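Local coordinates for protein class I SAM-dependent methyltransferase (Silicibacter pomeroyi DSS-3, PDB 3CVO) that probably binds S-adenosylmethionine and transfers its methyl group to an acceptor that is not known, at residues Q9-L14 and S42-A47; V33-G38 and D124-D129; K52-V57 and T80-V85; Y110-W115 and A137-F142. One frame throughout, in Å; residues are numbered along the deposited sequence.

Contact 1: Q9-L14 and S42-A47; sequences QMRPEL and STVVAA. With EDO (1,2-ethanediol), chain Q.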
loop_
_atom_site.group_PDB
_atom_site.type_symbol
_atom_site.label_atom_id
_atom_site.label_comp_id
_atom_site.label_asym_id
_atom_site.label_seq_id
_atom_site.Cartn_x
_atom_site.Cartn_y
_atom_site.Cartn_z
ATOM N N GLN A 9 37.301 13.725 -16.016
ATOM C CA GLN A 9 36.179 14.436 -16.684
ATOM C C GLN A 9 35.176 13.407 -17.151
ATOM O O GLN A 9 34.308 13.717 -17.983
ATOM C CB GLN A 9 36.678 15.258 -17.877
HETATM N N MSE A 10 35.384 12.183 -16.648
HETATM C CA MSE A 10 34.435 11.050 -16.721
HETATM C C MSE A 10 33.462 11.178 -15.522
HETATM O O MSE A 10 33.212 10.289 -14.693
HETATM C CB MSE A 10 35.196 9.735 -16.736
HETATM C CG MSE A 10 34.409 8.614 -16.253
HETATM SE SE MSE A 10 34.524 7.101 -17.465
HETATM C CE MSE A 10 36.225 6.373 -16.629
ATOM N N ARG A 11 32.900 12.355 -15.490
ATOM C CA ARG A 11 32.127 12.820 -14.360
ATOM C C ARG A 11 30.628 12.673 -14.628
ATOM O O ARG A 11 30.192 12.930 -15.741
ATOM C CB ARG A 11 32.546 14.263 -14.117
ATOM C CG ARG A 11 31.580 15.135 -13.453
ATOM C CD ARG A 11 32.086 16.569 -13.623
ATOM N NE ARG A 11 31.626 17.386 -12.529
ATOM C CZ ARG A 11 32.236 17.438 -11.356
ATOM N NH1 ARG A 11 33.340 16.739 -11.142
ATOM N NH2 ARG A 11 31.737 18.195 -10.404
ATOM N N PRO A 12 29.832 12.207 -13.624
ATOM C CA PRO A 12 28.392 12.152 -13.882
ATOM C C PRO A 12 27.874 13.542 -14.109
ATOM O O PRO A 12 28.160 14.449 -13.342
ATOM C CB PRO A 12 27.795 11.550 -12.593
ATOM C CG PRO A 12 28.925 10.786 -11.985
ATOM C CD PRO A 12 30.195 11.521 -12.372
ATOM N N GLU A 13 27.110 13.685 -15.165
ATOM C CA GLU A 13 26.610 14.993 -15.553
ATOM C C GLU A 13 25.214 15.221 -15.014
ATOM O O GLU A 13 24.396 14.328 -14.977
ATOM C CB GLU A 13 26.595 15.147 -17.084
ATOM N N LEU A 14 24.995 16.463 -14.612
ATOM C CA LEU A 14 23.683 17.000 -14.262
ATOM C C LEU A 14 22.946 17.420 -15.528
ATOM O O LEU A 14 23.287 18.403 -16.171
ATOM C CB LEU A 14 23.854 18.198 -13.314
ATOM C CG LEU A 14 22.606 18.813 -12.696
ATOM C CD1 LEU A 14 21.947 17.830 -11.738
ATOM C CD2 LEU A 14 22.973 20.095 -11.982
ATOM N N SER A 42 23.295 14.978 -9.833
ATOM C CA SER A 42 22.790 15.735 -8.675
ATOM C C SER A 42 23.594 15.350 -7.444
ATOM O O SER A 42 23.906 16.156 -6.563
ATOM C CB SER A 42 21.303 15.449 -8.437
ATOM O OG SER A 42 21.032 14.048 -8.374
ATOM N N THR A 43 23.965 14.082 -7.438
ATOM C CA THR A 43 24.665 13.482 -6.325
ATOM C C THR A 43 26.058 14.078 -6.220
ATOM O O THR A 43 26.550 14.316 -5.130
ATOM C CB THR A 43 24.818 11.955 -6.530
ATOM O OG1 THR A 43 23.542 11.376 -6.905
ATOM C CG2 THR A 43 25.344 11.312 -5.250
ATOM N N VAL A 44 26.673 14.325 -7.382
ATOM C CA VAL A 44 28.004 14.975 -7.453
ATOM C C VAL A 44 27.894 16.403 -6.939
ATOM O O VAL A 44 28.736 16.872 -6.192
ATOM C CB VAL A 44 28.599 14.941 -8.897
ATOM C CG1 VAL A 44 29.912 15.766 -8.995
ATOM C CG2 VAL A 44 28.830 13.492 -9.340
ATOM N N VAL A 45 26.830 17.082 -7.337
ATOM C CA VAL A 45 26.547 18.424 -6.829
ATOM C C VAL A 45 26.509 18.447 -5.298
ATOM O O VAL A 45 27.070 19.350 -4.663
ATOM C CB VAL A 45 25.244 19.046 -7.379
ATOM C CG1 VAL A 45 24.943 20.354 -6.629
ATOM C CG2 VAL A 45 25.345 19.295 -8.881
ATOM N N ALA A 46 25.916 17.417 -4.713
ATOM C CA ALA A 46 25.779 17.334 -3.254
ATOM C C ALA A 46 27.121 16.998 -2.594
ATOM O O ALA A 46 27.514 17.576 -1.565
ATOM C CB ALA A 46 24.732 16.286 -2.874
ATOM N N ALA A 47 27.824 16.065 -3.229
ATOM C CA ALA A 47 29.103 15.555 -2.752
ATOM C C ALA A 47 30.155 16.644 -2.627
ATOM O O ALA A 47 31.057 16.558 -1.805
ATOM C CB ALA A 47 29.620 14.447 -3.687
HETATM C C1 EDO Q . 27.777 18.257 -11.277
HETATM O O1 EDO Q . 28.550 19.446 -11.483
HETATM C C2 EDO Q . 27.814 17.458 -12.556
HETATM O O2 EDO Q . 28.903 16.547 -12.418
#
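Arg11 and Pro12 take hold of Val44 by its two separate methyls, while Leu14 meets the same helix at Ser42, near its start, and at Val45. The path of Arg11 gives the evidence. CB itself meets nothing across the contact. From it the chain sets out with CG on the far side of CA from the backbone N (chi1 155°) and runs extended to NE, which carries CG, CD and NE past one hydroxyl of a 1,2-ethanediol molecule, probably from the crystallisation liquor; Arg11 NE lies 2.9 Å from O2 of that diol. Beyond NE the guanidinium turns one face to Val44. Arg11 CZ lies 3.7 Å from Val44 CG1, NH1 only skirts that methyl, and NH2 comes to 3.3 Å from the same CG1, which sits above the plane, offset toward the rim. O1 of the diol lies in plane at the guanidinium edge. NH2 also forms a salt bridge with Glu48, just past this helix segment. Helix 41-47 follows strand 33-37 through a glycine-rich turn, the position of the cofactor-binding motif in class I methyltransferases, and the loop 9-14 packs against the first helix after that turn. Val44 points its other methyl, CG2, at the Pro12 ring, 3.8 Å from CG, the two side chains crossing at about a right angle; Trp70 of helix 61-73 packs against Arg11, Pro12 and Val44 alike. Leu14 divides its branches: CD1 sits 3.7 Å from Ser42 N, and CD2 lies 4.0 Å from Val45 CG2. Ala21 and Leu24 of helix 18-30 touch Leu14 as well.

Contact 2: V33-G38 and D124-D129; sequences VILEYG and DVVLVD
Ile34 and Val125 form a tight apolar pair of this parallel strand contact: they lie side by side, pointing the same way, with Ile34 CG1 3.6 Å from Val125 CG1. On the opposite face Tyr37 slants across Val126, its CE2 3.8 Å from Val126 CG1. The backbones beneath are straightly bonded, Leu35 N to Val125 O at 174° and Tyr37 N to Leu127 O at 2.8 Å. Helix 18-30 packs over the Ile34 face and helix 133-143 over the Tyr37 face, so this middle is buried.

At the ends Asp124, Gly38 and Asp129 are partly exposed and the bonding is less regular. Val33 O is shared: Asp124 N reaches it at 2.9 Å, but Val125 N makes only a weak bond. Asp124 also folds its carboxylate back, OD2 accepting Val33 N at 2.9 Å from the anti side, 30° out of its plane, together with Glu32 N, while OD1 pairs with Arg146. With an alanine in place of Asp124, Val33 N and Glu32 N would probably lose their shared carboxylate acceptor, and Arg146 an ionic partner. At the other end Asp129 N meets Tyr37 O along a bent line, and Gly38 takes backbone angles that would jam a CB.

The strands run 12° apart, where the chain's progress across the Rossmann-like methyltransferase sheet switches direction (order 3-2-1-4-5); in class I relatives, the loops after these strands border the cofactor site.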
loop_
_atom_site.group_PDB
_atom_site.type_symbol
_atom_site.label_atom_id
_atom_site.label_comp_id
_atom_site.label_asym_id
_atom_site.label_seq_id
_atom_site.Cartn_x
_atom_site.Cartn_y
_atom_site.Cartn_z
ATOM N N VAL A 33 20.772 17.641 5.255
ATOM C CA VAL A 33 20.464 16.242 4.918
ATOM C C VAL A 33 19.706 16.222 3.612
ATOM O O VAL A 33 18.693 16.883 3.447
ATOM C CB VAL A 33 19.706 15.468 6.079
ATOM C CG1 VAL A 33 19.467 13.972 5.722
ATOM C CG2 VAL A 33 20.482 15.597 7.386
ATOM N N ILE A 34 20.240 15.433 2.676
ATOM C CA ILE A 34 19.703 15.346 1.325
ATOM C C ILE A 34 19.351 13.903 1.021
ATOM O O ILE A 34 20.146 13.033 1.217
ATOM C CB ILE A 34 20.755 15.831 0.238
ATOM C CG1 ILE A 34 21.083 17.319 0.403
ATOM C CG2 ILE A 34 20.227 15.532 -1.205
ATOM C CD1 ILE A 34 22.494 17.764 -0.139
ATOM N N LEU A 35 18.133 13.689 0.551
ATOM C CA LEU A 35 17.714 12.373 0.097
ATOM C C LEU A 35 17.377 12.478 -1.372
ATOM O O LEU A 35 16.616 13.352 -1.766
ATOM C CB LEU A 35 16.469 11.888 0.905
ATOM C CG LEU A 35 15.654 10.739 0.277
ATOM C CD1 LEU A 35 16.592 9.505 0.142
ATOM C CD2 LEU A 35 14.361 10.408 1.058
ATOM N N GLU A 36 17.971 11.598 -2.170
ATOM C CA GLU A 36 17.682 11.530 -3.581
ATOM C C GLU A 36 17.107 10.206 -3.971
ATOM O O GLU A 36 17.486 9.132 -3.479
ATOM C CB GLU A 36 18.950 11.769 -4.427
ATOM C CG GLU A 36 19.781 12.953 -4.129
ATOM C CD GLU A 36 20.931 13.068 -5.113
ATOM O OE1 GLU A 36 21.642 12.040 -5.302
ATOM O OE2 GLU A 36 21.112 14.168 -5.722
ATOM N N TYR A 37 16.139 10.287 -4.861
ATOM C CA TYR A 37 15.728 9.088 -5.586
ATOM C C TYR A 37 16.242 9.225 -7.011
ATOM O O TYR A 37 15.858 10.146 -7.714
ATOM C CB TYR A 37 14.223 8.989 -5.585
ATOM C CG TYR A 37 13.553 8.747 -4.251
ATOM C CD1 TYR A 37 13.396 7.479 -3.755
ATOM C CD2 TYR A 37 13.030 9.809 -3.514
ATOM C CE1 TYR A 37 12.713 7.239 -2.549
ATOM C CE2 TYR A 37 12.341 9.600 -2.322
ATOM C CZ TYR A 37 12.186 8.300 -1.842
ATOM O OH TYR A 37 11.464 8.003 -0.710
ATOM N N GLY A 38 17.132 8.332 -7.410
ATOM C CA GLY A 38 17.910 8.516 -8.622
ATOM C C GLY A 38 19.269 9.042 -8.244
ATOM O O GLY A 38 19.388 9.869 -7.354
ATOM N N ASP A 124 16.167 17.339 4.768
ATOM C CA ASP A 124 15.776 18.738 4.612
ATOM C C ASP A 124 15.275 18.983 3.210
ATOM O O ASP A 124 14.387 19.784 3.000
ATOM C CB ASP A 124 16.962 19.623 4.883
ATOM C CG ASP A 124 17.472 19.475 6.308
ATOM O OD1 ASP A 124 16.622 19.516 7.214
ATOM O OD2 ASP A 124 18.694 19.310 6.516
ATOM N N VAL A 125 15.883 18.280 2.259
ATOM C CA VAL A 125 15.467 18.306 0.846
ATOM C C VAL A 125 15.388 16.901 0.302
ATOM O O VAL A 125 16.172 16.030 0.641
ATOM C CB VAL A 125 16.422 19.189 -0.052
ATOM C CG1 VAL A 125 17.799 18.544 -0.188
ATOM C CG2 VAL A 125 15.818 19.392 -1.425
ATOM N N VAL A 126 14.361 16.676 -0.509
ATOM C CA VAL A 126 14.197 15.419 -1.257
ATOM C C VAL A 126 14.135 15.710 -2.737
ATOM O O VAL A 126 13.376 16.570 -3.224
ATOM C CB VAL A 126 12.908 14.640 -0.846
ATOM C CG1 VAL A 126 12.704 13.337 -1.699
ATOM C CG2 VAL A 126 12.940 14.339 0.666
ATOM N N LEU A 127 14.941 14.964 -3.466
ATOM C CA LEU A 127 14.893 15.012 -4.925
ATOM C C LEU A 127 14.275 13.749 -5.508
ATOM O O LEU A 127 14.707 12.651 -5.230
ATOM C CB LEU A 127 16.306 15.151 -5.501
ATOM C CG LEU A 127 16.393 15.050 -7.033
ATOM C CD1 LEU A 127 15.642 16.236 -7.716
ATOM C CD2 LEU A 127 17.850 14.958 -7.543
ATOM N N VAL A 128 13.223 13.964 -6.285
ATOM C CA VAL A 128 12.520 12.897 -6.988
ATOM C C VAL A 128 12.997 12.887 -8.453
ATOM O O VAL A 128 12.614 13.733 -9.283
ATOM C CB VAL A 128 10.980 12.988 -6.825
ATOM C CG1 VAL A 128 10.260 11.978 -7.735
ATOM C CG2 VAL A 128 10.580 12.779 -5.345
ATOM N N ASP A 129 13.912 11.985 -8.766
ATOM C CA ASP A 129 14.496 11.986 -10.096
ATOM C C ASP A 129 14.858 10.567 -10.544
ATOM O O ASP A 129 15.804 10.379 -11.262
ATOM C CB ASP A 129 15.725 12.946 -10.116
ATOM C CG ASP A 129 16.288 13.192 -11.493
ATOM O OD1 ASP A 129 15.514 13.183 -12.453
ATOM O OD2 ASP A 129 17.508 13.453 -11.593
#

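Contact 3: K52-V57 and T80-V85; sequences KHVTSV and TEVNIV. With EDO (1,2-ethanediol), chain O.
His53 and Glu81 stand side by side on one face of the sheet, pointing the same way, with the imidazole and carboxylate planes turned 60° against each other. They do not bond directly: the nearest approach, His53 CE1 to Glu81 OE2, is 3.8 Å. Instead a water molecule bridges them, lying in the ring plane at the edge, 2.8 Å from His53 ND1, and donating to Glu81 OE1. The opposite nitrogen, NE2, gives its N-H to O1 of a 1,2-ethanediol molecule at 2.8 Å, so both ring nitrogens have polar partners in the crystal, which probably helps to set the ring's rotation. The diol's O2 sits 2.7 Å from Thr55 OG1, and Gly119 O holds the diol too. Thr55 keeps its methyl for the other strand, where CG2 slants past Val85 CG2 at 3.7 Å.

Strand 53-58, helix 61-73 and strand 81-86 make a beta-alpha-beta crossover. Five main-chain bonds join its parallel strands, donated from each in alternation, among them Asn83 N to Val54 O at 2.8 Å. Helix 61-73 packs on the other face, against Val82 and Ile84. There Val54 and Val82 lie alongside each other, CB to CG2 4.0 Å. Ile84, folded at chi2 (-61°), brings CD1 against Ser56 CB, whose own hydroxyl is hydrogen-bonded to Glu36.

At the strand starts Thr80 turns its hydroxyl back so that OG1 accepts Lys52 N at 2.8 Å and an almost straight 173°; the same OG1 bonds Leu49 O. The lysine runs on, away from Thr80, and its NZ reaches the carbonyls of Ala31 and Glu29.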
loop_
_atom_site.group_PDB
_atom_site.type_symbol
_atom_site.label_atom_id
_atom_site.label_comp_id
_atom_site.label_asym_id
_atom_site.label_seq_id
_atom_site.Cartn_x
_atom_site.Cartn_y
_atom_site.Cartn_z
ATOM N N LYS A 52 27.462 17.917 4.318
ATOM C CA LYS A 52 26.188 17.270 3.934
ATOM C C LYS A 52 26.104 15.782 4.247
ATOM O O LYS A 52 27.092 15.065 4.258
ATOM C CB LYS A 52 25.930 17.407 2.444
ATOM C CG LYS A 52 26.093 18.782 1.844
ATOM C CD LYS A 52 25.202 19.839 2.459
ATOM C CE LYS A 52 25.370 21.137 1.721
ATOM N NZ LYS A 52 24.764 22.291 2.434
ATOM N N HIS A 53 24.879 15.321 4.494
ATOM C CA HIS A 53 24.621 13.912 4.604
ATOM C C HIS A 53 23.680 13.546 3.459
ATOM O O HIS A 53 22.579 14.063 3.400
ATOM C CB HIS A 53 23.967 13.576 5.939
ATOM C CG HIS A 53 23.667 12.121 6.109
ATOM N ND1 HIS A 53 24.498 11.265 6.801
ATOM C CD2 HIS A 53 22.642 11.361 5.645
ATOM C CE1 HIS A 53 23.991 10.044 6.768
ATOM N NE2 HIS A 53 22.861 10.078 6.081
ATOM N N VAL A 54 24.169 12.677 2.572
ATOM C CA VAL A 54 23.517 12.369 1.309
ATOM C C VAL A 54 23.242 10.887 1.165
ATOM O O VAL A 54 24.090 10.050 1.417
ATOM C CB VAL A 54 24.362 12.854 0.105
ATOM C CG1 VAL A 54 23.516 12.776 -1.175
ATOM C CG2 VAL A 54 24.897 14.261 0.380
ATOM N N THR A 55 21.996 10.597 0.784
ATOM C CA THR A 55 21.547 9.246 0.516
ATOM C C THR A 55 20.840 9.264 -0.813
ATOM O O THR A 55 20.004 10.124 -1.076
ATOM C CB THR A 55 20.585 8.663 1.623
ATOM O OG1 THR A 55 21.172 8.847 2.909
ATOM C CG2 THR A 55 20.336 7.167 1.395
ATOM N N SER A 56 21.250 8.349 -1.672
ATOM C CA SER A 56 20.705 8.265 -3.026
ATOM C C SER A 56 20.258 6.839 -3.309
ATOM O O SER A 56 21.034 5.903 -3.298
ATOM C CB SER A 56 21.754 8.695 -4.062
ATOM O OG SER A 56 22.321 9.966 -3.711
ATOM N N VAL A 57 18.964 6.711 -3.543
ATOM C CA VAL A 57 18.316 5.439 -3.818
ATOM C C VAL A 57 18.429 5.174 -5.305
ATOM O O VAL A 57 18.106 5.993 -6.156
ATOM C CB VAL A 57 16.784 5.472 -3.363
ATOM C CG1 VAL A 57 16.007 4.182 -3.837
ATOM C CG2 VAL A 57 16.678 5.734 -1.853
ATOM N N THR A 80 31.322 15.728 4.487
ATOM C CA THR A 80 30.206 15.189 3.714
ATOM C C THR A 80 30.327 13.690 3.510
ATOM O O THR A 80 31.403 13.172 3.253
ATOM C CB THR A 80 30.090 15.925 2.374
ATOM O OG1 THR A 80 29.662 17.264 2.639
ATOM C CG2 THR A 80 29.099 15.229 1.412
ATOM N N GLU A 81 29.195 13.015 3.656
ATOM C CA GLU A 81 29.092 11.548 3.514
ATOM C C GLU A 81 28.035 11.255 2.447
ATOM O O GLU A 81 26.975 11.853 2.453
ATOM C CB GLU A 81 28.694 10.931 4.855
ATOM C CG GLU A 81 28.383 9.444 4.804
ATOM C CD GLU A 81 27.871 8.884 6.133
ATOM O OE1 GLU A 81 28.316 9.379 7.198
ATOM O OE2 GLU A 81 27.035 7.941 6.109
ATOM N N VAL A 82 28.349 10.369 1.532
ATOM C CA VAL A 82 27.426 10.032 0.456
ATOM C C VAL A 82 27.205 8.535 0.422
ATOM O O VAL A 82 28.150 7.758 0.253
ATOM C CB VAL A 82 27.959 10.531 -0.898
ATOM C CG1 VAL A 82 27.000 10.135 -2.032
ATOM C CG2 VAL A 82 28.183 12.034 -0.843
ATOM N N ASN A 83 25.950 8.125 0.589
ATOM C CA ASN A 83 25.600 6.706 0.564
ATOM C C ASN A 83 24.697 6.376 -0.603
ATOM O O ASN A 83 23.540 6.736 -0.637
ATOM C CB ASN A 83 24.930 6.265 1.880
ATOM C CG ASN A 83 25.787 6.560 3.089
ATOM O OD1 ASN A 83 25.349 7.227 4.024
ATOM N ND2 ASN A 83 27.023 6.112 3.057
ATOM N N ILE A 84 25.255 5.630 -1.538
ATOM C CA ILE A 84 24.526 5.170 -2.718
ATOM C C ILE A 84 23.896 3.840 -2.348
ATOM O O ILE A 84 24.590 2.908 -1.957
ATOM C CB ILE A 84 25.459 4.932 -3.942
ATOM C CG1 ILE A 84 26.249 6.194 -4.308
ATOM C CG2 ILE A 84 24.638 4.368 -5.131
ATOM C CD1 ILE A 84 25.384 7.382 -4.696
ATOM N N VAL A 85 22.571 3.778 -2.432
ATOM C CA VAL A 85 21.808 2.600 -1.962
ATOM C C VAL A 85 21.101 1.905 -3.115
ATOM O O VAL A 85 20.046 2.315 -3.541
ATOM C CB VAL A 85 20.783 2.975 -0.846
ATOM C CG1 VAL A 85 20.107 1.696 -0.282
ATOM C CG2 VAL A 85 21.425 3.773 0.287
HETATM C C1 EDO O . 21.619 6.481 6.501
HETATM O O1 EDO O . 21.256 7.881 6.545
HETATM C C2 EDO O . 21.683 5.979 5.054
HETATM O O2 EDO O . 22.421 6.914 4.242
HETATM O O HOH W 1 26.827 11.995 8.105
#

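Contact 4: Y110-W115 and A137-F142; sequences YPLAVW and ALATAF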
loop_
_atom_site.group_PDB
_atom_site.type_symbol
_atom_site.label_atom_id
_atom_site.label_comp_id
_atom_site.label_asym_id
_atom_site.label_seq_id
_atom_site.Cartn_x
_atom_site.Cartn_y
_atom_site.Cartn_z
ATOM N N TYR A 110 11.367 0.634 -3.059
ATOM C CA TYR A 110 12.074 1.748 -3.730
ATOM C C TYR A 110 11.637 3.091 -3.124
ATOM O O TYR A 110 12.478 3.822 -2.567
ATOM C CB TYR A 110 11.928 1.696 -5.227
ATOM C CG TYR A 110 12.693 2.724 -5.978
ATOM C CD1 TYR A 110 12.210 4.039 -6.064
ATOM C CD2 TYR A 110 13.882 2.430 -6.588
ATOM C CE1 TYR A 110 12.906 4.993 -6.738
ATOM C CE2 TYR A 110 14.551 3.372 -7.298
ATOM C CZ TYR A 110 14.069 4.664 -7.376
ATOM O OH TYR A 110 14.755 5.619 -8.099
ATOM N N PRO A 111 10.322 3.400 -3.170
ATOM C CA PRO A 111 9.927 4.636 -2.508
ATOM C C PRO A 111 10.076 4.611 -0.991
ATOM O O PRO A 111 10.381 5.654 -0.375
ATOM C CB PRO A 111 8.444 4.809 -2.935
ATOM C CG PRO A 111 7.987 3.524 -3.363
ATOM C CD PRO A 111 9.211 2.791 -3.935
ATOM N N LEU A 112 9.820 3.443 -0.365
ATOM C CA LEU A 112 9.586 3.414 1.080
ATOM C C LEU A 112 10.747 2.978 1.994
ATOM O O LEU A 112 10.789 3.381 3.141
ATOM C CB LEU A 112 8.368 2.532 1.409
ATOM C CG LEU A 112 7.011 3.131 1.018
ATOM C CD1 LEU A 112 5.872 2.057 0.970
ATOM C CD2 LEU A 112 6.648 4.308 1.953
ATOM N N ALA A 113 11.625 2.102 1.543
ATOM C CA ALA A 113 12.577 1.455 2.460
ATOM C C ALA A 113 13.518 2.452 3.152
ATOM O O ALA A 113 13.896 2.280 4.322
ATOM C CB ALA A 113 13.414 0.339 1.722
ATOM N N VAL A 114 13.941 3.460 2.397
ATOM C CA VAL A 114 14.935 4.438 2.894
ATOM C C VAL A 114 14.418 5.152 4.132
ATOM O O VAL A 114 15.192 5.516 5.026
ATOM C CB VAL A 114 15.381 5.449 1.770
ATOM C CG1 VAL A 114 14.201 6.295 1.257
ATOM C CG2 VAL A 114 16.593 6.302 2.228
ATOM N N TRP A 115 13.103 5.286 4.231
ATOM C CA TRP A 115 12.492 5.943 5.411
ATOM C C TRP A 115 12.640 5.116 6.708
ATOM O O TRP A 115 12.433 5.612 7.806
ATOM C CB TRP A 115 11.027 6.347 5.131
ATOM C CG TRP A 115 10.988 7.384 4.080
ATOM C CD1 TRP A 115 10.901 7.187 2.736
ATOM C CD2 TRP A 115 11.126 8.790 4.280
ATOM N NE1 TRP A 115 10.908 8.400 2.094
ATOM C CE2 TRP A 115 11.090 9.392 3.019
ATOM C CE3 TRP A 115 11.303 9.594 5.415
ATOM C CZ2 TRP A 115 11.220 10.759 2.845
ATOM C CZ3 TRP A 115 11.391 10.967 5.241
ATOM C CH2 TRP A 115 11.352 11.532 3.973
ATOM N N ALA A 137 7.193 10.701 -4.133
ATOM C CA ALA A 137 6.704 11.992 -3.671
ATOM C C ALA A 137 5.718 11.826 -2.509
ATOM O O ALA A 137 5.784 12.523 -1.462
ATOM C CB ALA A 137 6.075 12.817 -4.834
ATOM N N LEU A 138 4.802 10.888 -2.701
ATOM C CA LEU A 138 3.810 10.527 -1.653
ATOM C C LEU A 138 4.442 9.898 -0.428
ATOM O O LEU A 138 4.064 10.226 0.672
ATOM C CB LEU A 138 2.667 9.645 -2.199
ATOM C CG LEU A 138 1.811 10.303 -3.294
ATOM C CD1 LEU A 138 0.658 9.298 -3.635
ATOM C CD2 LEU A 138 1.320 11.675 -2.944
ATOM N N ALA A 139 5.409 9.024 -0.634
ATOM C CA ALA A 139 6.156 8.408 0.450
ATOM C C ALA A 139 6.761 9.480 1.356
ATOM O O ALA A 139 6.637 9.409 2.554
ATOM C CB ALA A 139 7.222 7.473 -0.088
ATOM N N THR A 140 7.271 10.544 0.735
ATOM C CA THR A 140 7.894 11.623 1.476
ATOM C C THR A 140 6.816 12.315 2.279
ATOM O O THR A 140 6.953 12.504 3.482
ATOM C CB THR A 140 8.598 12.618 0.525
ATOM O OG1 THR A 140 9.628 11.916 -0.173
ATOM C CG2 THR A 140 9.178 13.825 1.276
ATOM N N ALA A 141 5.710 12.645 1.616
ATOM C CA ALA A 141 4.632 13.440 2.253
ATOM C C ALA A 141 4.115 12.707 3.464
ATOM O O ALA A 141 3.845 13.285 4.507
ATOM C CB ALA A 141 3.460 13.721 1.284
ATOM N N PHE A 142 3.982 11.397 3.320
ATOM C CA PHE A 142 3.339 10.640 4.404
ATOM C C PHE A 142 4.342 10.227 5.488
ATOM O O PHE A 142 3.936 9.899 6.582
ATOM C CB PHE A 142 2.643 9.401 3.869
ATOM C CG PHE A 142 1.517 9.702 2.943
ATOM C CD1 PHE A 142 0.586 10.644 3.263
ATOM C CD2 PHE A 142 1.381 8.991 1.773
ATOM C CE1 PHE A 142 -0.435 10.922 2.417
ATOM C CE2 PHE A 142 0.336 9.230 0.948
ATOM C CZ PHE A 142 -0.571 10.224 1.269
#
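Ala139 lodges its single methyl against three groups of segment 110-115: CB lies 3.8 Å from Leu112 CD2, 3.7 Å from Pro111 O and 4.1 Å from Pro111 CB. At the next residue, Thr140, the indole of Trp115 slants across, CZ2 coming within 3.6 Å of Thr140 OG1, and the carbonyl O of Ala139 sits over one face of the ring. With chi1 at -65° and chi2 at 90°, the indole reaches across helix 133-143, its six-membered ring (CZ2, CH2) ending beside Thr140, and Pro111 O and Leu112 O lie in its plane at the edge.

In the next shell Tyr37 fixes this placement: its OH hydrogen-bonds to Trp115 NE1 and to Pro111 O, tying the Pro111 carbonyl and the indole to strand 33-37. Leu35, Pro123 and Ile144 also pack on the indole. Replacing Trp115 by a leucine would probably leave the Tyr37 hydroxyl without its N-H donor and open a gap beside Thr140. Beyond lies the second subunit, whose Met193 packs on Leu112.

No hydrogen bond crosses between the two segments: packing alone joins them, and Trp115 NE1 and Pro111 O (to Tyr37), Thr140 OG1 (to Cys136 O) and Ala139 O (to Ser143 OG) are each bonded outside this pair of segments.

In the fold
Contacts 2 and 3 lie in the same parallel part of the sheet, where strands 33-37 and 53-58 are neighbours; their centres are 10 Å apart. Along the chain, contact 3 falls wholly between the two halves of contact 2, whereas contacts 1 and 4 each alternate with contact 2. Contact 1, 14 Å from contact 2, and contact 4, 11 Å from it, lie 24 Å apart, on opposite sides of the chain's centre. Polar bonds bind the contacts together: Glu36 of contact 2 reaches Ser42 and Thr43 of contact 1 and Ser56 of contact 3, and Tyr37 reaches contact 4. Strand 33-37 thus connects helices on both sheet faces, as in the Rossmann-like class I methyltransferase fold.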